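Cellulose hydrolase (Bacillus licheniformis, PDB 4YZT) cleaves the beta-1,4-glucosidic bonds of cellulose as a three-module endoglucanase of glycoside hydrolase family 5, subfamily 4. Local coordinates at residues A[516-521]-A[527-532]; A[286-291]-A[328-333]; A[71-76]-A[102-107]. One frame throughout, in Å; residues are numbered along the deposited sequence.

Contact 1. Residues A[516-521]-A[527-532]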
ATOM      1  N   THR A 516      -6.789 -30.877   2.851  1.00 18.17           N
ATOM      2  CA  THR A 516      -7.270 -30.228   4.056  1.00 16.97           C
ATOM      3  C   THR A 516      -6.769 -28.790   4.079  1.00 15.72           C
ATOM      4  O   THR A 516      -5.567 -28.548   3.939  1.00 14.63           O
ATOM      5  CB  THR A 516      -6.798 -30.974   5.328  1.00 20.54           C
ATOM      6  OG1 THR A 516      -7.334 -32.304   5.332  1.00 20.46           O
ATOM      7  CG2 THR A 516      -7.249 -30.242   6.588  1.00 19.42           C
ATOM      8  N   PHE A 517      -7.694 -27.844   4.230  1.00 12.31           N
ATOM      9  CA  PHE A 517      -7.352 -26.431   4.337  1.00 14.32           C
ATOM     10  C   PHE A 517      -7.571 -25.935   5.752  1.00 17.03           C
ATOM     11  O   PHE A 517      -8.596 -26.231   6.367  1.00 19.80           O
ATOM     12  CB  PHE A 517      -8.171 -25.595   3.356  1.00 11.89           C
ATOM     13  CG  PHE A 517      -7.845 -25.877   1.926  1.00 13.06           C
ATOM     14  CD1 PHE A 517      -6.906 -25.113   1.260  1.00 10.85           C
ATOM     15  CD2 PHE A 517      -8.463 -26.925   1.255  1.00 12.17           C
ATOM     16  CE1 PHE A 517      -6.581 -25.400  -0.070  1.00 11.31           C
ATOM     17  CE2 PHE A 517      -8.160 -27.206  -0.061  1.00 13.88           C
ATOM     18  CZ  PHE A 517      -7.212 -26.445  -0.723  1.00 11.85           C
ATOM     19  N   THR A 518      -6.593 -25.206   6.270  1.00 12.72           N
ATOM     20  CA  THR A 518      -6.703 -24.637   7.603  1.00 13.98           C
ATOM     21  C   THR A 518      -6.811 -23.123   7.504  1.00 15.75           C
ATOM     22  O   THR A 518      -5.850 -22.444   7.113  1.00 14.08           O
ATOM     23  CB  THR A 518      -5.502 -25.021   8.493  1.00 16.59           C
ATOM     24  OG1 THR A 518      -5.388 -26.452   8.584  1.00 17.21           O
ATOM     25  CG2 THR A 518      -5.665 -24.437   9.895  1.00 16.29           C
ATOM     26  N   PHE A 519      -7.988 -22.604   7.847  1.00 13.11           N
ATOM     27  CA  PHE A 519      -8.221 -21.167   7.861  1.00 14.94           C
ATOM     28  C   PHE A 519      -7.818 -20.621   9.226  1.00 15.27           C
ATOM     29  O   PHE A 519      -8.563 -20.763  10.193  1.00 16.34           O
ATOM     30  CB  PHE A 519      -9.689 -20.844   7.543  1.00 14.08           C
ATOM     31  CG  PHE A 519     -10.070 -21.130   6.119  1.00 13.73           C
ATOM     32  CD1 PHE A 519     -10.393 -22.417   5.724  1.00 17.16           C
ATOM     33  CD2 PHE A 519     -10.081 -20.115   5.172  1.00 11.84           C
ATOM     34  CE1 PHE A 519     -10.724 -22.696   4.404  1.00 15.62           C
ATOM     35  CE2 PHE A 519     -10.413 -20.378   3.859  1.00 12.82           C
ATOM     36  CZ  PHE A 519     -10.738 -21.680   3.471  1.00 11.73           C
ATOM     37  N   GLU A 520      -6.627 -20.019   9.304  1.00 11.89           N
ATOM     38  CA  GLU A 520      -6.118 -19.510  10.573  1.00 12.28           C
ATOM     39  C   GLU A 520      -6.679 -18.115  10.803  1.00 14.17           C
ATOM     40  O   GLU A 520      -6.665 -17.259   9.914  1.00 12.86           O
ATOM     41  CB  GLU A 520      -4.583 -19.506  10.593  1.00 12.15           C
ATOM     42  CG  GLU A 520      -3.960 -20.875  10.409  1.00 14.85           C
ATOM     43  CD  GLU A 520      -2.431 -20.874  10.457  1.00 16.08           C
ATOM     44  OE1 GLU A 520      -1.808 -19.802  10.644  1.00 15.16           O
ATOM     45  OE2 GLU A 520      -1.848 -21.966  10.307  1.00 16.10           O
ATOM     46  N   LEU A 521      -7.198 -17.904  12.006  1.00 12.65           N
ATOM     47  CA  LEU A 521      -7.920 -16.691  12.340  1.00 13.10           C
ATOM     48  C   LEU A 521      -7.194 -15.826  13.364  1.00 14.44           C
ATOM     49  O   LEU A 521      -6.228 -16.260  13.992  1.00 13.69           O
ATOM     50  CB  LEU A 521      -9.314 -17.057  12.875  1.00 14.29           C
ATOM     51  CG  LEU A 521     -10.111 -17.960  11.939  1.00 14.95           C
ATOM     52  CD1 LEU A 521     -11.308 -18.609  12.651  1.00 16.68           C
ATOM     53  CD2 LEU A 521     -10.584 -17.153  10.746  1.00 15.18           C
ATOM     54  N   GLU A 527      -8.754 -21.338  14.673  1.00 17.70           N
ATOM     55  CA  GLU A 527      -8.746 -21.693  13.260  1.00 15.85           C
ATOM     56  C   GLU A 527      -9.976 -22.504  12.899  1.00 15.20           C
ATOM     57  O   GLU A 527     -10.698 -22.986  13.783  1.00 16.65           O
ATOM     58  CB  GLU A 527      -7.473 -22.466  12.903  1.00 16.22           C
ATOM     59  CG  GLU A 527      -7.240 -23.712  13.733  1.00 21.56           C
ATOM     60  CD  GLU A 527      -5.882 -24.371  13.460  1.00 25.33           C
ATOM     61  OE1 GLU A 527      -5.843 -25.618  13.396  1.00 25.15           O
ATOM     62  OE2 GLU A 527      -4.862 -23.653  13.311  1.00 26.01           O
ATOM     63  N   ALA A 528     -10.203 -22.641  11.598  1.00 13.98           N
ATOM     64  CA  ALA A 528     -11.306 -23.429  11.063  1.00 16.72           C
ATOM     65  C   ALA A 528     -10.772 -24.367   9.984  1.00 16.18           C
ATOM     66  O   ALA A 528     -10.210 -23.911   8.985  1.00 15.44           O
ATOM     67  CB  ALA A 528     -12.396 -22.525  10.503  1.00 15.66           C
ATOM     68  N   VAL A 529     -10.951 -25.669  10.201  1.00 17.93           N
ATOM     69  CA  VAL A 529     -10.406 -26.693   9.317  1.00 20.47           C
ATOM     70  C   VAL A 529     -11.457 -27.194   8.329  1.00 21.61           C
ATOM     71  O   VAL A 529     -12.542 -27.638   8.722  1.00 20.75           O
ATOM     72  CB  VAL A 529      -9.857 -27.894  10.123  1.00 23.47           C
ATOM     73  CG1 VAL A 529      -9.368 -28.987   9.201  1.00 25.41           C
ATOM     74  CG2 VAL A 529      -8.747 -27.454  11.070  1.00 24.29           C
ATOM     75  N   VAL A 530     -11.133 -27.124   7.046  1.00 20.22           N
ATOM     76  CA  VAL A 530     -12.066 -27.515   5.996  1.00 19.70           C
ATOM     77  C   VAL A 530     -11.431 -28.579   5.119  1.00 20.99           C
ATOM     78  O   VAL A 530     -10.322 -28.386   4.605  1.00 19.78           O
ATOM     79  CB  VAL A 530     -12.480 -26.318   5.101  1.00 18.05           C
ATOM     80  CG1 VAL A 530     -13.443 -26.780   4.005  1.00 19.08           C
ATOM     81  CG2 VAL A 530     -13.098 -25.201   5.942  1.00 17.28           C
ATOM     82  N   LYS A 531     -12.135 -29.691   4.942  1.00 20.23           N
ATOM     83  CA  LYS A 531     -11.652 -30.769   4.088  1.00 22.90           C
ATOM     84  C   LYS A 531     -12.289 -30.668   2.715  1.00 21.76           C
ATOM     85  O   LYS A 531     -13.479 -30.404   2.599  1.00 22.32           O
ATOM     86  CB  LYS A 531     -11.936 -32.133   4.728  1.00 28.35           C
ATOM     87  CG  LYS A 531     -11.133 -32.346   6.004  1.00 31.86           C
ATOM     88  CD  LYS A 531     -11.168 -33.774   6.490  1.00 36.35           C
ATOM     89  CE  LYS A 531     -10.206 -33.953   7.660  1.00 38.86           C
ATOM     90  NZ  LYS A 531      -8.786 -33.674   7.275  1.00 38.48           N
ATOM     91  N   VAL A 532     -11.492 -30.854   1.671  1.00 21.64           N
ATOM     92  CA  VAL A 532     -12.033 -30.808   0.321  1.00 20.54           C
ATOM     93  C   VAL A 532     -11.740 -32.127  -0.391  1.00 23.21           C
ATOM     94  O   VAL A 532     -10.578 -32.503  -0.571  1.00 24.72           O
ATOM     95  CB  VAL A 532     -11.462 -29.611  -0.477  1.00 19.57           C
ATOM     96  CG1 VAL A 532     -11.942 -29.639  -1.915  1.00 21.08           C
ATOM     97  CG2 VAL A 532     -11.856 -28.287   0.195  1.00 16.40           C
TER
HETATM   98  O   HOH W   1      -2.327 -24.011  12.055  1.00 19.56           O
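F517 and F519 pair with V530 and A528 as antiparallel hydrogen-bonded pairs, on strand axes 4.6 Å apart at 165°. The two strands form a beta hairpin in the mixed C-terminal sheet. The F517-V530 bonds are straight, with F517 N 2.7 Å from V530 O; the F519-A528 pair is more bent. The face carrying F517, F519, A528 and V530 is apolar and buried. CE1 of F519 meets CG2 of V530 at 3.8 Å, and A528 O lies in plane at the F519 ring edge. CD2 of F517 reaches CG2 of V532 at 3.8 Å. L503 touches both phenylalanines, and L436 lies on A528 and V530.

The other face is more polar. K531 NZ donates to T516 OG1 at 2.8 Å, and D471 OD1 also bonds this hydroxyl. T516 sets OG1 beside its backbone N (chi1 -62°), and CG2 then touches V529 CG1 at 3.6 Å. A valine here, lacking the hydroxyl, would probably leave K531 and D471 without their shared partner. E520 and E527 run side by side, carboxylate planes 13° apart. E520 OE2 also bonds Y487 OH. One water donates to both acids, 2.7 Å from E520 OE2 and 2.9 Å from E527 OE2.

Contact 2. Residues A[286-291]-A[328-333]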
ATOM      1  N   TYR A 286       4.529  -0.669  10.678  1.00 11.47           N
ATOM      2  CA  TYR A 286       5.196  -0.644   9.380  1.00 11.62           C
ATOM      3  C   TYR A 286       5.139   0.758   8.765  1.00 12.37           C
ATOM      4  O   TYR A 286       6.158   1.310   8.325  1.00 11.68           O
ATOM      5  CB  TYR A 286       4.564  -1.675   8.436  1.00 12.42           C
ATOM      6  CG  TYR A 286       5.258  -1.775   7.094  1.00 13.77           C
ATOM      7  CD1 TYR A 286       4.880  -0.961   6.032  1.00 14.69           C
ATOM      8  CD2 TYR A 286       6.310  -2.667   6.892  1.00 10.94           C
ATOM      9  CE1 TYR A 286       5.523  -1.039   4.807  1.00 10.14           C
ATOM     10  CE2 TYR A 286       6.939  -2.750   5.670  1.00  8.99           C
ATOM     11  CZ  TYR A 286       6.552  -1.933   4.642  1.00 10.63           C
ATOM     12  OH  TYR A 286       7.189  -2.011   3.420  1.00 11.11           O
ATOM     13  N   HIS A 287       3.951   1.351   8.747  1.00 11.09           N
ATOM     14  CA  HIS A 287       3.817   2.658   8.114  1.00 11.71           C
ATOM     15  C   HIS A 287       4.574   3.738   8.893  1.00 12.00           C
ATOM     16  O   HIS A 287       5.291   4.545   8.295  1.00 13.02           O
ATOM     17  CB  HIS A 287       2.344   3.025   7.953  1.00  8.90           C
ATOM     18  CG  HIS A 287       1.682   2.336   6.799  1.00 10.27           C
ATOM     19  ND1 HIS A 287       1.217   1.040   6.871  1.00  9.67           N
ATOM     20  CD2 HIS A 287       1.417   2.760   5.537  1.00 11.72           C
ATOM     21  CE1 HIS A 287       0.688   0.696   5.709  1.00 13.41           C
ATOM     22  NE2 HIS A 287       0.799   1.720   4.880  1.00 15.29           N
ATOM     23  N   ASP A 288       4.449   3.752  10.217  1.00  9.51           N
ATOM     24  CA  ASP A 288       5.164   4.747  11.007  1.00 12.14           C
ATOM     25  C   ASP A 288       6.672   4.611  10.842  1.00 14.39           C
ATOM     26  O   ASP A 288       7.382   5.603  10.696  1.00 12.25           O
ATOM     27  CB  ASP A 288       4.814   4.645  12.494  1.00 13.96           C
ATOM     28  CG  ASP A 288       5.582   5.651  13.328  1.00 17.65           C
ATOM     29  OD1 ASP A 288       5.238   6.856  13.289  1.00 20.05           O
ATOM     30  OD2 ASP A 288       6.546   5.245  14.010  1.00 17.02           O
ATOM     31  N   THR A 289       7.152   3.371  10.853  1.00 14.48           N
ATOM     32  CA  THR A 289       8.584   3.125  10.769  1.00 14.75           C
ATOM     33  C   THR A 289       9.112   3.538   9.406  1.00 14.55           C
ATOM     34  O   THR A 289      10.111   4.260   9.322  1.00 15.82           O
ATOM     35  CB  THR A 289       8.926   1.642  11.021  1.00 13.90           C
ATOM     36  OG1 THR A 289       8.442   1.257  12.315  1.00 15.36           O
ATOM     37  CG2 THR A 289      10.431   1.412  10.962  1.00 14.90           C
ATOM     38  N   PHE A 290       8.447   3.092   8.339  1.00 13.52           N
ATOM     39  CA  PHE A 290       8.926   3.440   7.008  1.00 12.74           C
ATOM     40  C   PHE A 290       8.837   4.936   6.719  1.00 12.90           C
ATOM     41  O   PHE A 290       9.778   5.518   6.181  1.00 11.61           O
ATOM     42  CB  PHE A 290       8.179   2.690   5.907  1.00 10.66           C
ATOM     43  CG  PHE A 290       8.733   2.980   4.549  1.00 11.81           C
ATOM     44  CD1 PHE A 290       9.950   2.435   4.164  1.00 13.26           C
ATOM     45  CD2 PHE A 290       8.072   3.837   3.676  1.00 12.64           C
ATOM     46  CE1 PHE A 290      10.497   2.726   2.931  1.00 15.33           C
ATOM     47  CE2 PHE A 290       8.609   4.127   2.432  1.00 11.68           C
ATOM     48  CZ  PHE A 290       9.818   3.574   2.060  1.00 14.72           C
ATOM     49  N   VAL A 291       7.720   5.567   7.055  1.00 12.71           N
ATOM     50  CA  VAL A 291       7.591   6.981   6.720  1.00  7.28           C
ATOM     51  C   VAL A 291       8.586   7.821   7.531  1.00  9.65           C
ATOM     52  O   VAL A 291       9.162   8.776   7.001  1.00 13.29           O
ATOM     53  CB  VAL A 291       6.146   7.482   6.928  1.00  8.62           C
ATOM     54  CG1 VAL A 291       6.047   9.002   6.642  1.00  8.61           C
ATOM     55  CG2 VAL A 291       5.220   6.716   6.004  1.00  6.99           C
ATOM     56  N   ILE A 328       0.200  10.949   7.825  1.00 11.79           N
ATOM     57  CA  ILE A 328       0.135  12.408   7.861  1.00 14.87           C
ATOM     58  C   ILE A 328       1.120  13.028   8.864  1.00 17.60           C
ATOM     59  O   ILE A 328       1.820  13.998   8.552  1.00 16.46           O
ATOM     60  CB  ILE A 328      -1.304  12.855   8.200  1.00 16.93           C
ATOM     61  CG1 ILE A 328      -2.230  12.459   7.050  1.00 17.33           C
ATOM     62  CG2 ILE A 328      -1.373  14.361   8.495  1.00 17.50           C
ATOM     63  CD1 ILE A 328      -1.777  12.980   5.704  1.00 16.11           C
ATOM     64  N   GLN A 329       1.173  12.466  10.065  1.00 14.78           N
ATOM     65  CA  GLN A 329       2.067  12.978  11.105  1.00 15.52           C
ATOM     66  C   GLN A 329       3.528  12.599  10.814  1.00 13.49           C
ATOM     67  O   GLN A 329       4.424  13.448  10.824  1.00 13.85           O
ATOM     68  CB  GLN A 329       1.630  12.451  12.471  1.00 16.96           C
ATOM     69  CG  GLN A 329       0.258  12.964  12.900  1.00 15.29           C
ATOM     70  CD  GLN A 329       0.252  14.463  13.105  1.00 22.57           C
ATOM     71  OE1 GLN A 329       1.203  15.028  13.644  1.00 21.27           O
ATOM     72  NE2 GLN A 329      -0.827  15.122  12.677  1.00 25.12           N
ATOM     73  N   ALA A 330       3.761  11.322  10.534  1.00 12.70           N
ATOM     74  CA  ALA A 330       5.114  10.862  10.266  1.00 12.48           C
ATOM     75  C   ALA A 330       5.707  11.560   9.033  1.00 12.75           C
ATOM     76  O   ALA A 330       6.903  11.840   8.992  1.00 12.05           O
ATOM     77  CB  ALA A 330       5.136   9.350  10.087  1.00 11.57           C
ATOM     78  N   GLY A 331       4.867  11.855   8.047  1.00 11.66           N
ATOM     79  CA  GLY A 331       5.327  12.503   6.831  1.00 12.28           C
ATOM     80  C   GLY A 331       5.705  13.957   7.051  1.00 13.74           C
ATOM     81  O   GLY A 331       6.335  14.570   6.179  1.00 12.02           O
ATOM     82  N   ARG A 332       5.308  14.509   8.204  1.00 12.98           N
ATOM     83  CA  ARG A 332       5.727  15.848   8.628  1.00 13.88           C
ATOM     84  C   ARG A 332       6.839  15.793   9.675  1.00 17.34           C
ATOM     85  O   ARG A 332       7.171  16.809  10.297  1.00 19.22           O
ATOM     86  CB  ARG A 332       4.530  16.627   9.183  1.00 17.43           C
ATOM     87  CG  ARG A 332       3.584  17.118   8.111  1.00 19.10           C
ATOM     88  CD  ARG A 332       2.261  17.632   8.689  1.00 21.87           C
ATOM     89  NE  ARG A 332       1.502  18.344   7.663  1.00 25.02           N
ATOM     90  CZ  ARG A 332       0.778  17.752   6.714  1.00 23.74           C
ATOM     91  NH1 ARG A 332       0.707  16.421   6.667  1.00 20.33           N
ATOM     92  NH2 ARG A 332       0.127  18.486   5.810  1.00 19.72           N
ATOM     93  N   GLY A 333       7.399  14.604   9.880  1.00 17.74           N
ATOM     94  CA  GLY A 333       8.501  14.427  10.815  1.00 17.26           C
ATOM     95  C   GLY A 333       8.088  14.285  12.270  1.00 17.93           C
ATOM     96  O   GLY A 333       8.904  14.475  13.166  1.00 18.52           O
TER
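V291 and A330 meet through apolar side chains in this contact between two outer helices of the family 5 TIM barrel. Helix 280-296 follows the seventh barrel strand, and helix 321-330 follows the eighth. The contact is small and buried. V291 CG1 lies 3.6 Å from A330 CB, and V291 CB is 3.8 Å from the same methyl. With chi1 at 177°, CG1 stands anti to the backbone N of V291 and reaches the A330-G331 peptide. There it comes 3.5 Å from A330 C and 3.4 Å from G331 N, so one methyl rests on the alanine side chain and on the backbone that follows. V291 also touches Y272 of strand 267-272.

The polar group nearby finds its partners elsewhere. D288 OD1 passes 4.1 Å from A330 CB, but its bond is to N336 ND2. D288 OD2 forms a salt bridge with R292 NE.

Backbone bonds close the second helix. A type I turn runs from A330 to G333, and G333 N bonds A330 O at 2.9 Å. G333 has positive phi and is the C-prime residue of a Schellman motif, while R332 NH1 donates back to I328 O.

Between the two segments there are no directional bonds. The contact therefore rests on the close fit of V291 CG1 against A330 and G331, and the carboxylate of D288 is already bonded to N336 and R292.

Contact 3. Residues A[71-76]-A[102-107]; sequences VRIPVT and DWALER
A beta-alpha-beta unit of the catalytic domain, strand 70-73, helix 91-105 and strand 110-114, brings V71 and I73 against A104. Between residues 71-76 and 102-107, A104 CB is the helix atom that meets both side chains. V71 CG2 lies 3.8 Å from it and I73 CD1 lies 4.1 Å away. In V71, chi1 of -56° puts CG1 anti to the carbonyl carbon and leaves CG2 between the backbone N and that carbon, directed at the helix. I73 gets there by length: its chain runs on extended through CG1 to CD1 (chi2 168°). The alanine side chain is short, and the backbones are close, with V71 CA 7.5 Å from A104 CA. F60 of helix 57-66 also packs on A104.

This is the layer between strands and outer helices in a (beta/alpha)8 barrel. V71 and I73 point outward to the helix, while R72 between them turns to the inside. R72 forms salt bridges with E158 and E271 and bonds N161 OD1, and E271 and N161 line the pocket that holds the glycan.

R107, just after the helix, bonds back to it. R107 N bonds A104 O at 3.0 Å. R107 NH1 donates to W103 O at 2.9 Å, nearly straight at 166°, with the oxygen at the guanidinium edge and in its plane.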
ATOM      1  N   VAL A  71       0.233  14.715  -4.681  1.00  9.39           N
ATOM      2  CA  VAL A  71      -0.455  13.579  -5.263  1.00  9.35           C
ATOM      3  C   VAL A  71       0.286  13.110  -6.510  1.00 11.91           C
ATOM      4  O   VAL A  71       0.850  13.909  -7.257  1.00 11.99           O
ATOM      5  CB  VAL A  71      -1.940  13.893  -5.618  1.00 12.83           C
ATOM      6  CG1 VAL A  71      -2.692  14.390  -4.381  1.00 11.77           C
ATOM      7  CG2 VAL A  71      -2.044  14.905  -6.751  1.00 17.31           C
ATOM      8  N   ARG A  72       0.295  11.800  -6.702  1.00  8.10           N
ATOM      9  CA  ARG A  72       0.801  11.198  -7.926  1.00  9.35           C
ATOM     10  C   ARG A  72      -0.371  10.710  -8.756  1.00  9.81           C
ATOM     11  O   ARG A  72      -1.243  10.017  -8.248  1.00 10.42           O
ATOM     12  CB  ARG A  72       1.754  10.043  -7.612  1.00 10.53           C
ATOM     13  CG  ARG A  72       2.284   9.268  -8.818  1.00  9.21           C
ATOM     14  CD  ARG A  72       3.515   8.514  -8.353  1.00  9.40           C
ATOM     15  NE  ARG A  72       4.260   7.734  -9.348  1.00  8.55           N
ATOM     16  CZ  ARG A  72       4.125   6.424  -9.564  1.00 10.14           C
ATOM     17  NH1 ARG A  72       3.190   5.717  -8.924  1.00 10.01           N
ATOM     18  NH2 ARG A  72       4.912   5.814 -10.454  1.00  7.94           N
ATOM     19  N   ILE A  73      -0.393  11.099 -10.026  1.00 10.82           N
ATOM     20  CA  ILE A  73      -1.484  10.730 -10.923  1.00  8.49           C
ATOM     21  C   ILE A  73      -0.940   9.825 -12.017  1.00 11.85           C
ATOM     22  O   ILE A  73      -0.460  10.299 -13.052  1.00 12.12           O
ATOM     23  CB  ILE A  73      -2.172  11.979 -11.552  1.00 13.19           C
ATOM     24  CG1 ILE A  73      -2.662  12.936 -10.459  1.00 11.44           C
ATOM     25  CG2 ILE A  73      -3.339  11.579 -12.453  1.00 12.67           C
ATOM     26  CD1 ILE A  73      -3.091  14.301 -10.978  1.00 15.84           C
ATOM     27  N   PRO A  74      -0.976   8.509 -11.774  1.00 10.04           N
ATOM     28  CA  PRO A  74      -0.514   7.589 -12.817  1.00  9.03           C
ATOM     29  C   PRO A  74      -1.454   7.611 -14.004  1.00  9.85           C
ATOM     30  O   PRO A  74      -2.673   7.628 -13.825  1.00  9.98           O
ATOM     31  CB  PRO A  74      -0.504   6.218 -12.114  1.00 12.46           C
ATOM     32  CG  PRO A  74      -1.349   6.355 -10.933  1.00 14.46           C
ATOM     33  CD  PRO A  74      -1.293   7.810 -10.511  1.00 12.72           C
ATOM     34  N   VAL A  75      -0.888   7.620 -15.210  1.00 10.25           N
ATOM     35  CA  VAL A  75      -1.689   7.630 -16.435  1.00  9.19           C
ATOM     36  C   VAL A  75      -1.156   6.600 -17.427  1.00  9.90           C
ATOM     37  O   VAL A  75       0.038   6.589 -17.759  1.00 11.81           O
ATOM     38  CB  VAL A  75      -1.700   9.009 -17.105  1.00 10.75           C
ATOM     39  CG1 VAL A  75      -2.478   8.951 -18.417  1.00 10.62           C
ATOM     40  CG2 VAL A  75      -2.285  10.063 -16.166  1.00 11.75           C
ATOM     41  N   THR A  76      -2.042   5.724 -17.877  1.00  9.49           N
ATOM     42  CA  THR A  76      -1.701   4.776 -18.917  1.00 11.02           C
ATOM     43  C   THR A  76      -2.230   5.330 -20.233  1.00 11.18           C
ATOM     44  O   THR A  76      -3.440   5.511 -20.401  1.00 13.00           O
ATOM     45  CB  THR A  76      -2.271   3.383 -18.605  1.00 12.33           C
ATOM     46  OG1 THR A  76      -1.704   2.922 -17.368  1.00 12.08           O
ATOM     47  CG2 THR A  76      -1.945   2.387 -19.725  1.00 12.87           C
ATOM     48  N   ASP A 102      -5.368  19.566 -13.457  1.00 14.23           N
ATOM     49  CA  ASP A 102      -5.696  20.926 -13.008  1.00 15.31           C
ATOM     50  C   ASP A 102      -6.426  20.918 -11.663  1.00 14.60           C
ATOM     51  O   ASP A 102      -6.135  21.735 -10.789  1.00 15.32           O
ATOM     52  CB  ASP A 102      -6.548  21.657 -14.050  1.00 15.16           C
ATOM     53  CG  ASP A 102      -5.714  22.280 -15.162  1.00 18.62           C
ATOM     54  OD1 ASP A 102      -4.479  22.401 -15.001  1.00 18.91           O
ATOM     55  OD2 ASP A 102      -6.298  22.659 -16.198  1.00 17.70           O
ATOM     56  N   TRP A 103      -7.364  19.989 -11.497  1.00 13.27           N
ATOM     57  CA  TRP A 103      -8.059  19.836 -10.219  1.00 15.12           C
ATOM     58  C   TRP A 103      -7.088  19.687  -9.051  1.00 13.69           C
ATOM     59  O   TRP A 103      -7.267  20.310  -7.991  1.00 14.54           O
ATOM     60  CB  TRP A 103      -9.015  18.631 -10.269  1.00 14.69           C
ATOM     61  CG  TRP A 103     -10.287  18.900 -11.015  1.00 15.57           C
ATOM     62  CD1 TRP A 103     -10.811  20.123 -11.352  1.00 16.72           C
ATOM     63  CD2 TRP A 103     -11.202  17.919 -11.525  1.00 15.80           C
ATOM     64  NE1 TRP A 103     -12.003  19.960 -12.028  1.00 17.84           N
ATOM     65  CE2 TRP A 103     -12.256  18.616 -12.158  1.00 19.21           C
ATOM     66  CE3 TRP A 103     -11.228  16.524 -11.509  1.00 16.02           C
ATOM     67  CZ2 TRP A 103     -13.325  17.955 -12.767  1.00 18.58           C
ATOM     68  CZ3 TRP A 103     -12.283  15.874 -12.109  1.00 17.32           C
ATOM     69  CH2 TRP A 103     -13.318  16.586 -12.730  1.00 14.64           C
ATOM     70  N   ALA A 104      -6.052  18.871  -9.243  1.00 12.43           N
ATOM     71  CA  ALA A 104      -5.072  18.656  -8.192  1.00 12.33           C
ATOM     72  C   ALA A 104      -4.257  19.932  -7.994  1.00 13.55           C
ATOM     73  O   ALA A 104      -4.040  20.380  -6.863  1.00 14.04           O
ATOM     74  CB  ALA A 104      -4.161  17.475  -8.538  1.00 13.34           C
ATOM     75  N   LEU A 105      -3.806  20.526  -9.097  1.00 12.19           N
ATOM     76  CA  LEU A 105      -2.958  21.710  -8.980  1.00 14.05           C
ATOM     77  C   LEU A 105      -3.698  22.872  -8.331  1.00 14.90           C
ATOM     78  O   LEU A 105      -3.110  23.661  -7.578  1.00 13.56           O
ATOM     79  CB  LEU A 105      -2.438  22.144 -10.351  1.00 14.18           C
ATOM     80  CG  LEU A 105      -1.354  21.264 -10.960  1.00 14.66           C
ATOM     81  CD1 LEU A 105      -1.135  21.680 -12.415  1.00 14.53           C
ATOM     82  CD2 LEU A 105      -0.066  21.406 -10.164  1.00 13.21           C
ATOM     83  N   GLU A 106      -4.987  23.002  -8.610  1.00 13.72           N
ATOM     84  CA  GLU A 106      -5.748  24.114  -8.062  0.61 15.45           C
ATOM     85  C   GLU A 106      -5.973  23.955  -6.557  1.00 16.47           C
ATOM     86  O   GLU A 106      -6.375  24.898  -5.878  1.00 16.58           O
ATOM     87  CB  GLU A 106      -7.074  24.259  -8.807  0.61 17.71           C
ATOM     88  CG  GLU A 106      -6.866  24.729 -10.236  0.61 18.66           C
ATOM     89  CD  GLU A 106      -8.100  24.609 -11.098  0.61 21.44           C
ATOM     90  OE1 GLU A 106      -9.164  24.209 -10.576  0.61 22.79           O
ATOM     91  OE2 GLU A 106      -7.999  24.929 -12.301  0.61 21.25           O
ATOM     92  N   ARG A 107      -5.703  22.764  -6.036  1.00 13.84           N
ATOM     93  CA  ARG A 107      -5.773  22.520  -4.594  1.00 16.28           C
ATOM     94  C   ARG A 107      -4.395  22.670  -3.951  1.00 15.06           C
ATOM     95  O   ARG A 107      -4.184  22.269  -2.805  1.00 15.53           O
ATOM     96  CB  ARG A 107      -6.369  21.138  -4.315  1.00 15.32           C
ATOM     97  CG  ARG A 107      -7.878  21.218  -4.307  1.00 19.02           C
ATOM     98  CD  ARG A 107      -8.556  20.128  -5.070  1.00 20.77           C
ATOM     99  NE  ARG A 107      -9.993  20.382  -5.105  1.00 20.88           N
ATOM    100  CZ  ARG A 107     -10.663  20.757  -6.189  1.00 19.37           C
ATOM    101  NH1 ARG A 107     -10.030  20.901  -7.355  1.00 14.32           N
ATOM    102  NH2 ARG A 107     -11.969  20.975  -6.109  1.00 16.68           N
TER

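From the N terminus, contact 3 comes first. It closes a 25-residue connection from the second barrel strand to the helix behind it. Contact 2 follows, with 36 residues between its segments, and joins the last two helices around the barrel. Their centres are about 22 Å apart, in the same domain. The chain then runs through the mixed sheet with strand 338-347, in the region of the X2 carbohydrate-binding family, before contact 1. That contact closes the short hairpin connection of the C-terminal module, five residues between the segments. Its centre lies about 44 Å from that of contact 3, across the chain's centre. All three are in series; none nests or crosses.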